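Local coordinates for protein G/U mismatch-specific DNA glycosylase (Deinococcus radiodurans, PDB 2C2Q) that belongs to the uracil-DNA glycosylase superfamily as a mismatch-specific DNA glycosylase, built as a single-chain alpha/beta fold around a mainly parallel central sheet, at residues A[52-57]-A[168-173]; A[59-63]-A[177-181]; A[101-107]-A[127-131]. The protein carries 1 engineered substitution. All coordinates share one frame; numbering follows the deposited sequence.

Overall arrangement
Three contacts illustrate how helices and loops are fastened around the sheet of this alpha/beta fold. Contacts 1 and 2 form one continuous patch, their centres about 10 Å apart. Both use helix 171-188: its first turn receives helix 53-59, and a later part receives the loop that follows that helix. They meet where Leu57 O lies 2.8 Å from Leu62 N, a probable hydrogen bond. Contact 3 joins helices 103-113 and 123-130 on the opposite side of the chain's centre. Its centre is about 23 Å from that of contact 1 and about 25 Å from that of contact 2, and along the chain it is nested within the loops both of them close.

Contact 1 (A[52-57]-A[168-173]); sequences KFWRTL and FRLEPW
Lys52 meets Phe168 through its methylenes. Lys52 CE lies over one face of the Phe168 ring, 3.7 Å from the ring centroid and 24° off its normal, a CH-pi contact, while CD sits near the CD2-CE2 side. A bend at chi3 (-114°) lays the chain across the ring, and NZ goes on to a hydrogen bond with ND1 of His165. Phe53 follows, its ring stacked on Tyr46; Phe53 CD1 comes within 3.8 Å of Trp173 CH2, and the two ring planes stand at 83° in an oblique pair. This is helix-to-helix packing in an alpha/beta fold: Phe53, Leu57 and Trp173 all rest on Leu30 of strand 28-32, so that helix 53-59 and the early part of helix 171-188 share one patch of the sheet. One turn on from Lys52, Thr56 splits its two branches. Thr56 OG1 donates a hydrogen bond to Lys52 O, 2.8 Å away, from above the carbonyl plane, and the same oxygen accepts one from the backbone N of Thr56. That bond leaves Thr56 CG2, anti to the backbone N, pressed against the indole of Trp173, 3.6 Å from Trp173 CD2 and equally close to CG and CE3; OG1 also brushes CZ of Phe168. Leu57 then places CD2 3.8 Å from Trp173 CZ3, while the NE1 of that indole is held by Pro158 O.

Contact 2 (A[59-63]-A[177-181]); sequences AVGLT and GDRVR
Leu62 and Gly177 bring their backbones to 5.4 Å between CA atoms, and the packing here is close. CD2 of Leu62 reaches 3.8 Å from Gly177 CA and 3.7 Å from Val180 CB, crossing the valine side chain at about a right angle. Because Gly177 carries no side chain, the carbonyl oxygen of Val60 can also settle against its CA. Leu62 and Val180 both continue onto Leu28 of strand 28-32, so this half of the contact belongs to the hydrophobic layer between helix 171-188 and the sheet. The other half is polar and lies toward solvent. There Gly61, with positive phi, ends helix 53-59 in a Schellman motif, and Arg181 reaches across to the carbonyls of that turn. Its CG is anti to the backbone N (chi1 -164°), and a bend at chi3 carries the guanidinium over Gly177 O. Arg181 NH2 donates to Val60 O at 2.8 Å in a nearly straight bond, and to Gly61 O at 2.9 Å in a more bent one that comes from above the carbonyl plane. A water donates to both Gly61 O and Gly177 O, bridging the two segments beside the arginine. Arg181 NH1 is in a salt bridge with Asp178 OD1, 2.9 Å away. That oxygen also accepts from Gln174. The guanidinium is therefore held at both ends, and its positive charge probably suits the carbonyls at the C-terminal end of helix 53-59.

Contact 3 (A[101-107]-A[127-131]); sequences WRPDELR and SETLG
Thr129 O, in the last turn of helix 123-130, receives NH2 of Arg107 at 3.2 Å with an N-H...O angle of 164°. The oxygen lies in the guanidinium plane, although the nitrogen stands above the carbonyl plane; an arginine chain extended from CG to NE spans the gap, and its charge probably suits this helix end. Next to this bond the packing is mostly apolar. Pro103 CB sits 3.7 Å from Thr129 CA, and Leu106 CD2 is 3.7 Å from Thr129 OG1, a hydroxyl hydrogen-bonded to Gly125 O. Helix 103-113 is the link that carries the chain from strand 80-84 to the parallel strand 117-120, and helix 123-130 follows that strand; Leu106 and Thr129 both lean on its Phe120, so the two helices meet over the same residue of the sheet. Before helix 103-113 begins, Trp101 receives Glu128 over one face of its indole. CG of Glu128 is 3.7 Å from the centroid of the six-membered ring of Trp101, a CH-pi contact, and a bend at chi2 (-65°) turns the carboxylate to lie stacked above the ring, the planes only 10° apart. OE2 of this carboxylate is in a salt bridge with Arg124 NE.

Contact 1 (A[52-57]-A[168-173])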
loop_
_atom_site.group_PDB
_atom_site.type_symbol
_atom_site.label_atom_id
_atom_site.label_comp_id
_atom_site.label_asym_id
_atom_site.label_seq_id
_atom_site.Cartn_x
_atom_site.Cartn_y
_atom_site.Cartn_z
ATOM N N LYS A 52 12.025 4.998 2.614
ATOM C CA LYS A 52 11.565 5.723 3.832
ATOM C C LYS A 52 10.257 5.155 4.426
ATOM O O LYS A 52 9.743 5.681 5.402
ATOM C CB LYS A 52 11.280 7.225 3.522
ATOM C CG LYS A 52 12.428 7.965 2.891
ATOM C CD LYS A 52 12.097 9.499 2.811
ATOM C CE LYS A 52 11.978 9.869 1.358
ATOM N NZ LYS A 52 13.277 9.775 0.674
ATOM N N PHE A 53 9.688 4.069 3.834
ATOM C CA PHE A 53 8.367 3.638 4.250
ATOM C C PHE A 53 8.251 3.353 5.771
ATOM O O PHE A 53 7.314 3.886 6.409
ATOM C CB PHE A 53 8.039 2.341 3.494
ATOM C CG PHE A 53 6.666 1.791 3.801
ATOM C CD1 PHE A 53 5.527 2.242 3.144
ATOM C CD2 PHE A 53 6.536 0.705 4.704
ATOM C CE1 PHE A 53 4.263 1.663 3.422
ATOM C CE2 PHE A 53 5.281 0.159 4.972
ATOM C CZ PHE A 53 4.171 0.630 4.358
ATOM N N TRP A 54 9.091 2.477 6.325
ATOM C CA TRP A 54 8.988 2.052 7.751
ATOM C C TRP A 54 9.186 3.239 8.731
ATOM O O TRP A 54 8.364 3.431 9.630
ATOM C CB TRP A 54 9.881 0.890 8.076
ATOM C CG TRP A 54 9.471 -0.326 7.293
ATOM C CD1 TRP A 54 10.162 -0.894 6.288
ATOM C CD2 TRP A 54 8.220 -1.075 7.414
ATOM N NE1 TRP A 54 9.469 -1.984 5.778
ATOM C CE2 TRP A 54 8.257 -2.094 6.408
ATOM C CE3 TRP A 54 7.075 -0.967 8.231
ATOM C CZ2 TRP A 54 7.248 -3.057 6.273
ATOM C CZ3 TRP A 54 6.038 -1.911 8.072
ATOM C CH2 TRP A 54 6.139 -2.939 7.090
ATOM N N ARG A 55 10.163 4.073 8.409
ATOM C CA ARG A 55 10.374 5.366 9.157
ATOM C C ARG A 55 9.103 6.211 9.090
ATOM O O ARG A 55 8.644 6.740 10.116
ATOM C CB ARG A 55 11.509 6.123 8.498
ATOM C CG ARG A 55 11.908 7.493 9.079
ATOM C CD ARG A 55 13.212 7.974 8.332
ATOM N NE ARG A 55 13.805 6.797 7.646
ATOM C CZ ARG A 55 14.437 6.811 6.467
ATOM N NH1 ARG A 55 14.643 7.963 5.813
ATOM N NH2 ARG A 55 14.897 5.666 5.947
ATOM N N THR A 56 8.541 6.374 7.884
ATOM C CA THR A 56 7.393 7.212 7.686
ATOM C C THR A 56 6.182 6.726 8.470
ATOM O O THR A 56 5.532 7.495 9.164
ATOM C CB THR A 56 7.082 7.408 6.153
ATOM O OG1 THR A 56 8.237 7.998 5.499
ATOM C CG2 THR A 56 5.873 8.327 5.910
ATOM N N LEU A 57 5.877 5.422 8.424
ATOM C CA LEU A 57 4.769 4.963 9.265
ATOM C C LEU A 57 4.940 5.337 10.750
ATOM O O LEU A 57 3.941 5.642 11.389
ATOM C CB LEU A 57 4.626 3.429 9.190
ATOM C CG LEU A 57 4.266 2.771 7.849
ATOM C CD1 LEU A 57 3.748 1.358 8.016
ATOM C CD2 LEU A 57 3.515 3.484 6.804
ATOM N N PHE A 168 9.315 13.538 -2.585
ATOM C CA PHE A 168 8.698 13.045 -1.391
ATOM C C PHE A 168 8.118 14.199 -0.565
ATOM O O PHE A 168 8.742 15.269 -0.455
ATOM C CB PHE A 168 9.711 12.253 -0.563
ATOM C CG PHE A 168 9.133 11.714 0.676
ATOM C CD1 PHE A 168 8.185 10.663 0.607
ATOM C CD2 PHE A 168 9.460 12.255 1.911
ATOM C CE1 PHE A 168 7.611 10.181 1.760
ATOM C CE2 PHE A 168 8.893 11.773 3.095
ATOM C CZ PHE A 168 7.957 10.711 3.023
ATOM N N ARG A 169 6.911 14.010 -0.027
ATOM C CA ARG A 169 6.316 15.019 0.861
ATOM C C ARG A 169 5.604 14.294 1.979
ATOM O O ARG A 169 4.879 13.339 1.701
ATOM C CB ARG A 169 5.284 15.872 0.133
ATOM C CG ARG A 169 5.870 16.895 -0.850
ATOM C CD ARG A 169 6.756 17.934 -0.179
ATOM N NE ARG A 169 7.270 18.883 -1.184
ATOM C CZ ARG A 169 8.285 18.668 -2.040
ATOM N NH1 ARG A 169 8.935 17.500 -2.102
ATOM N NH2 ARG A 169 8.640 19.662 -2.872
ATOM N N LEU A 170 5.777 14.769 3.208
ATOM C CA LEU A 170 5.183 14.112 4.376
ATOM C C LEU A 170 3.716 14.434 4.516
ATOM O O LEU A 170 2.951 13.654 5.116
ATOM C CB LEU A 170 5.935 14.459 5.659
ATOM C CG LEU A 170 7.205 13.691 6.024
ATOM C CD1 LEU A 170 8.048 14.389 7.111
ATOM C CD2 LEU A 170 6.789 12.237 6.520
ATOM N N GLU A 171 3.290 15.597 4.007
ATOM C CA GLU A 171 1.907 16.016 4.259
ATOM C C GLU A 171 0.875 14.899 3.992
ATOM O O GLU A 171 0.035 14.670 4.868
ATOM C CB GLU A 171 1.502 17.263 3.460
ATOM C CG GLU A 171 0.199 17.873 3.973
ATOM C CD GLU A 171 -0.128 19.190 3.271
ATOM O OE1 GLU A 171 0.457 19.455 2.175
ATOM O OE2 GLU A 171 -0.986 19.942 3.801
ATOM N N PRO A 172 0.898 14.254 2.805
ATOM C CA PRO A 172 -0.133 13.237 2.493
ATOM C C PRO A 172 -0.114 12.037 3.459
ATOM O O PRO A 172 -1.217 11.551 3.852
ATOM C CB PRO A 172 0.199 12.837 1.043
ATOM C CG PRO A 172 0.955 14.079 0.496
ATOM C CD PRO A 172 1.797 14.456 1.635
ATOM N N TRP A 173 1.086 11.621 3.869
ATOM C CA TRP A 173 1.309 10.531 4.823
ATOM C C TRP A 173 0.838 10.930 6.259
ATOM O O TRP A 173 0.316 10.135 7.020
ATOM C CB TRP A 173 2.808 10.139 4.876
ATOM C CG TRP A 173 3.288 9.457 3.657
ATOM C CD1 TRP A 173 3.781 10.025 2.502
ATOM C CD2 TRP A 173 3.318 8.032 3.448
ATOM N NE1 TRP A 173 4.100 9.046 1.576
ATOM C CE2 TRP A 173 3.864 7.810 2.137
ATOM C CE3 TRP A 173 2.974 6.914 4.248
ATOM C CZ2 TRP A 173 4.008 6.519 1.574
ATOM C CZ3 TRP A 173 3.138 5.598 3.680
ATOM C CH2 TRP A 173 3.664 5.430 2.373
#

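Contact 2 (A[59-63]-A[177-181])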
loop_
_atom_site.group_PDB
_atom_site.type_symbol
_atom_site.label_atom_id
_atom_site.label_comp_id
_atom_site.label_asym_id
_atom_site.label_seq_id
_atom_site.Cartn_x
_atom_site.Cartn_y
_atom_site.Cartn_z
ATOM N N ALA A 59 6.878 7.868 11.922
ATOM C CA ALA A 59 6.889 9.353 11.971
ATOM C C ALA A 59 5.481 9.893 12.104
ATOM O O ALA A 59 5.255 10.865 12.876
ATOM C CB ALA A 59 7.530 9.958 10.713
ATOM N N VAL A 60 4.543 9.303 11.359
ATOM C CA VAL A 60 3.163 9.785 11.248
ATOM C C VAL A 60 2.154 9.108 12.174
ATOM O O VAL A 60 0.948 9.373 12.098
ATOM C CB VAL A 60 2.636 9.853 9.776
ATOM C CG1 VAL A 60 3.611 10.621 8.872
ATOM C CG2 VAL A 60 2.365 8.437 9.155
ATOM N N GLY A 61 2.710 8.255 13.031
ATOM C CA GLY A 61 2.013 7.485 14.076
ATOM C C GLY A 61 1.030 6.476 13.507
ATOM O O GLY A 61 -0.024 6.249 14.074
ATOM N N LEU A 62 1.326 5.906 12.343
ATOM C CA LEU A 62 0.559 4.716 11.876
ATOM C C LEU A 62 1.015 3.516 12.681
ATOM O O LEU A 62 0.214 2.579 12.956
ATOM C CB LEU A 62 0.750 4.507 10.364
ATOM C CG LEU A 62 -0.018 5.460 9.471
ATOM C CD1 LEU A 62 0.441 5.449 8.007
ATOM C CD2 LEU A 62 -1.533 5.202 9.612
ATOM N N THR A 63 2.287 3.523 13.072
ATOM C CA THR A 63 2.833 2.554 14.016
ATOM C C THR A 63 3.542 3.280 15.183
ATOM O O THR A 63 4.071 4.384 14.998
ATOM C CB THR A 63 3.798 1.543 13.319
ATOM O OG1 THR A 63 5.056 2.157 12.914
ATOM C CG2 THR A 63 3.152 0.951 12.051
ATOM N N GLY A 177 -2.187 9.332 8.378
ATOM C CA GLY A 177 -1.972 8.957 9.787
ATOM C C GLY A 177 -3.105 9.511 10.678
ATOM O O GLY A 177 -3.631 8.818 11.564
ATOM N N ASP A 178 -3.453 10.752 10.430
ATOM C CA ASP A 178 -4.470 11.466 11.219
ATOM C C ASP A 178 -5.822 10.852 10.960
ATOM O O ASP A 178 -6.618 10.677 11.906
ATOM C CB ASP A 178 -4.538 12.887 10.699
ATOM C CG ASP A 178 -3.376 13.728 11.175
ATOM O OD1 ASP A 178 -2.568 13.289 12.067
ATOM O OD2 ASP A 178 -3.235 14.854 10.699
ATOM N N ARG A 179 -6.087 10.585 9.683
ATOM C CA ARG A 179 -7.329 9.928 9.226
ATOM C C ARG A 179 -7.535 8.521 9.817
ATOM O O ARG A 179 -8.667 8.163 10.201
ATOM C CB ARG A 179 -7.398 9.855 7.711
ATOM C CG ARG A 179 -8.705 9.213 7.203
ATOM C CD ARG A 179 -9.965 10.008 7.601
ATOM N NE ARG A 179 -11.160 9.393 7.075
ATOM C CZ ARG A 179 -12.321 9.336 7.741
ATOM N NH1 ARG A 179 -12.434 9.893 8.948
ATOM N NH2 ARG A 179 -13.358 8.727 7.186
ATOM N N VAL A 180 -6.452 7.746 9.901
ATOM C CA VAL A 180 -6.489 6.434 10.543
ATOM C C VAL A 180 -6.764 6.578 12.056
ATOM O O VAL A 180 -7.626 5.863 12.618
ATOM C CB VAL A 180 -5.185 5.617 10.248
ATOM C CG1 VAL A 180 -5.046 4.411 11.187
ATOM C CG2 VAL A 180 -5.180 5.211 8.807
ATOM N N ARG A 181 -6.038 7.497 12.706
ATOM C CA ARG A 181 -6.299 7.848 14.112
ATOM C C ARG A 181 -7.775 8.222 14.337
ATOM O O ARG A 181 -8.409 7.773 15.284
ATOM C CB ARG A 181 -5.413 9.049 14.442
ATOM C CG ARG A 181 -5.188 9.388 15.897
ATOM C CD ARG A 181 -3.850 10.200 16.069
ATOM N NE ARG A 181 -2.719 9.441 15.504
ATOM C CZ ARG A 181 -1.966 9.780 14.428
ATOM N NH1 ARG A 181 -2.141 10.923 13.742
ATOM N NH2 ARG A 181 -1.002 8.948 14.033
HETATM O O HOH W 1 -2.346 6.678 12.768
#

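Contact 3 (A[101-107]-A[127-131])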
loop_
_atom_site.group_PDB
_atom_site.type_symbol
_atom_site.label_atom_id
_atom_site.label_comp_id
_atom_site.label_asym_id
_atom_site.label_seq_id
_atom_site.Cartn_x
_atom_site.Cartn_y
_atom_site.Cartn_z
ATOM N N TRP A 101 1.294 -6.529 -13.850
ATOM C CA TRP A 101 0.334 -5.666 -13.184
ATOM C C TRP A 101 -1.026 -6.338 -13.153
ATOM O O TRP A 101 -1.603 -6.604 -14.232
ATOM C CB TRP A 101 0.189 -4.359 -13.941
ATOM C CG TRP A 101 1.457 -3.650 -14.215
ATOM C CD1 TRP A 101 2.175 -3.633 -15.393
ATOM C CD2 TRP A 101 2.193 -2.839 -13.283
ATOM N NE1 TRP A 101 3.310 -2.867 -15.244
ATOM C CE2 TRP A 101 3.354 -2.363 -13.963
ATOM C CE3 TRP A 101 1.997 -2.479 -11.942
ATOM C CZ2 TRP A 101 4.291 -1.527 -13.357
ATOM C CZ3 TRP A 101 2.949 -1.612 -11.332
ATOM C CH2 TRP A 101 4.082 -1.177 -12.037
ATOM N N ARG A 102 -1.561 -6.568 -11.945
ATOM C CA ARG A 102 -2.886 -7.213 -11.784
ATOM C C ARG A 102 -3.852 -6.427 -10.888
ATOM O O ARG A 102 -4.233 -6.915 -9.803
ATOM C CB ARG A 102 -2.762 -8.695 -11.347
ATOM C CG ARG A 102 -1.900 -9.577 -12.276
ATOM C CD ARG A 102 -2.534 -9.738 -13.679
ATOM N NE ARG A 102 -3.907 -10.232 -13.486
ATOM C CZ ARG A 102 -4.220 -11.538 -13.309
ATOM N NH1 ARG A 102 -3.266 -12.481 -13.338
ATOM N NH2 ARG A 102 -5.475 -11.896 -13.072
ATOM N N PRO A 103 -4.224 -5.198 -11.306
ATOM C CA PRO A 103 -5.139 -4.349 -10.548
ATOM C C PRO A 103 -6.525 -5.045 -10.367
ATOM O O PRO A 103 -7.273 -4.698 -9.454
ATOM C CB PRO A 103 -5.268 -3.068 -11.408
ATOM C CG PRO A 103 -4.835 -3.451 -12.794
ATOM C CD PRO A 103 -3.853 -4.592 -12.601
ATOM N N ASP A 104 -6.814 -6.013 -11.235
ATOM C CA ASP A 104 -8.017 -6.828 -11.202
ATOM C C ASP A 104 -8.015 -7.724 -9.972
ATOM O O ASP A 104 -8.969 -7.700 -9.220
ATOM C CB ASP A 104 -8.180 -7.628 -12.509
ATOM C CG ASP A 104 -7.006 -8.571 -12.803
ATOM O OD1 ASP A 104 -5.828 -8.102 -12.760
ATOM O OD2 ASP A 104 -7.155 -9.790 -13.090
ATOM N N GLU A 105 -6.903 -8.425 -9.723
ATOM C CA GLU A 105 -6.731 -9.185 -8.474
ATOM C C GLU A 105 -6.754 -8.293 -7.238
ATOM O O GLU A 105 -7.299 -8.680 -6.208
ATOM C CB GLU A 105 -5.451 -10.020 -8.523
ATOM C CG GLU A 105 -5.521 -11.180 -9.510
ATOM C CD GLU A 105 -4.324 -12.085 -9.455
ATOM O OE1 GLU A 105 -3.178 -11.600 -9.260
ATOM O OE2 GLU A 105 -4.532 -13.306 -9.613
ATOM N N LEU A 106 -6.179 -7.092 -7.337
ATOM C CA LEU A 106 -6.244 -6.132 -6.231
ATOM C C LEU A 106 -7.719 -5.801 -5.949
ATOM O O LEU A 106 -8.151 -5.810 -4.823
ATOM C CB LEU A 106 -5.491 -4.837 -6.585
ATOM C CG LEU A 106 -5.596 -3.648 -5.629
ATOM C CD1 LEU A 106 -5.189 -4.054 -4.202
ATOM C CD2 LEU A 106 -4.702 -2.523 -6.197
ATOM N N ARG A 107 -8.453 -5.478 -7.008
ATOM C CA ARG A 107 -9.841 -5.047 -6.826
ATOM C C ARG A 107 -10.668 -6.134 -6.192
ATOM O O ARG A 107 -11.457 -5.845 -5.311
ATOM C CB ARG A 107 -10.401 -4.601 -8.152
ATOM C CG ARG A 107 -10.057 -3.142 -8.504
ATOM C CD ARG A 107 -10.529 -2.779 -9.948
ATOM N NE ARG A 107 -10.133 -1.433 -10.399
ATOM C CZ ARG A 107 -10.762 -0.300 -10.098
ATOM N NH1 ARG A 107 -11.842 -0.301 -9.304
ATOM N NH2 ARG A 107 -10.296 0.863 -10.572
ATOM N N SER A 127 -1.984 4.738 -10.693
ATOM C CA SER A 127 -2.207 4.938 -12.138
ATOM C C SER A 127 -2.475 3.617 -12.857
ATOM O O SER A 127 -3.397 3.546 -13.652
ATOM C CB SER A 127 -1.042 5.741 -12.777
ATOM O OG SER A 127 -1.059 5.614 -14.197
ATOM N N GLU A 128 -1.748 2.554 -12.516
ATOM C CA GLU A 128 -2.011 1.212 -13.091
ATOM C C GLU A 128 -3.418 0.720 -12.716
ATOM O O GLU A 128 -4.045 0.034 -13.512
ATOM C CB GLU A 128 -0.970 0.188 -12.654
ATOM C CG GLU A 128 0.427 0.399 -13.249
ATOM C CD GLU A 128 0.526 0.230 -14.783
ATOM O OE1 GLU A 128 -0.364 -0.401 -15.380
ATOM O OE2 GLU A 128 1.534 0.716 -15.395
ATOM N N THR A 129 -3.896 1.081 -11.527
ATOM C CA THR A 129 -5.209 0.645 -11.004
ATOM C C THR A 129 -6.382 1.502 -11.474
ATOM O O THR A 129 -7.411 0.959 -11.893
ATOM C CB THR A 129 -5.156 0.588 -9.455
ATOM O OG1 THR A 129 -4.101 -0.307 -9.074
ATOM C CG2 THR A 129 -6.481 -0.016 -8.821
ATOM N N LEU A 130 -6.216 2.817 -11.421
ATOM C CA LEU A 130 -7.311 3.760 -11.642
ATOM C C LEU A 130 -7.459 4.133 -13.114
ATOM O O LEU A 130 -8.481 4.717 -13.498
ATOM C CB LEU A 130 -7.155 5.020 -10.764
ATOM C CG LEU A 130 -7.118 4.834 -9.241
ATOM C CD1 LEU A 130 -6.725 6.126 -8.503
ATOM C CD2 LEU A 130 -8.443 4.289 -8.706
ATOM N N GLY A 131 -6.456 3.787 -13.928
ATOM C CA GLY A 131 -6.455 4.079 -15.365
ATOM C C GLY A 131 -6.262 5.558 -15.702
ATOM O O GLY A 131 -6.594 5.998 -16.809
#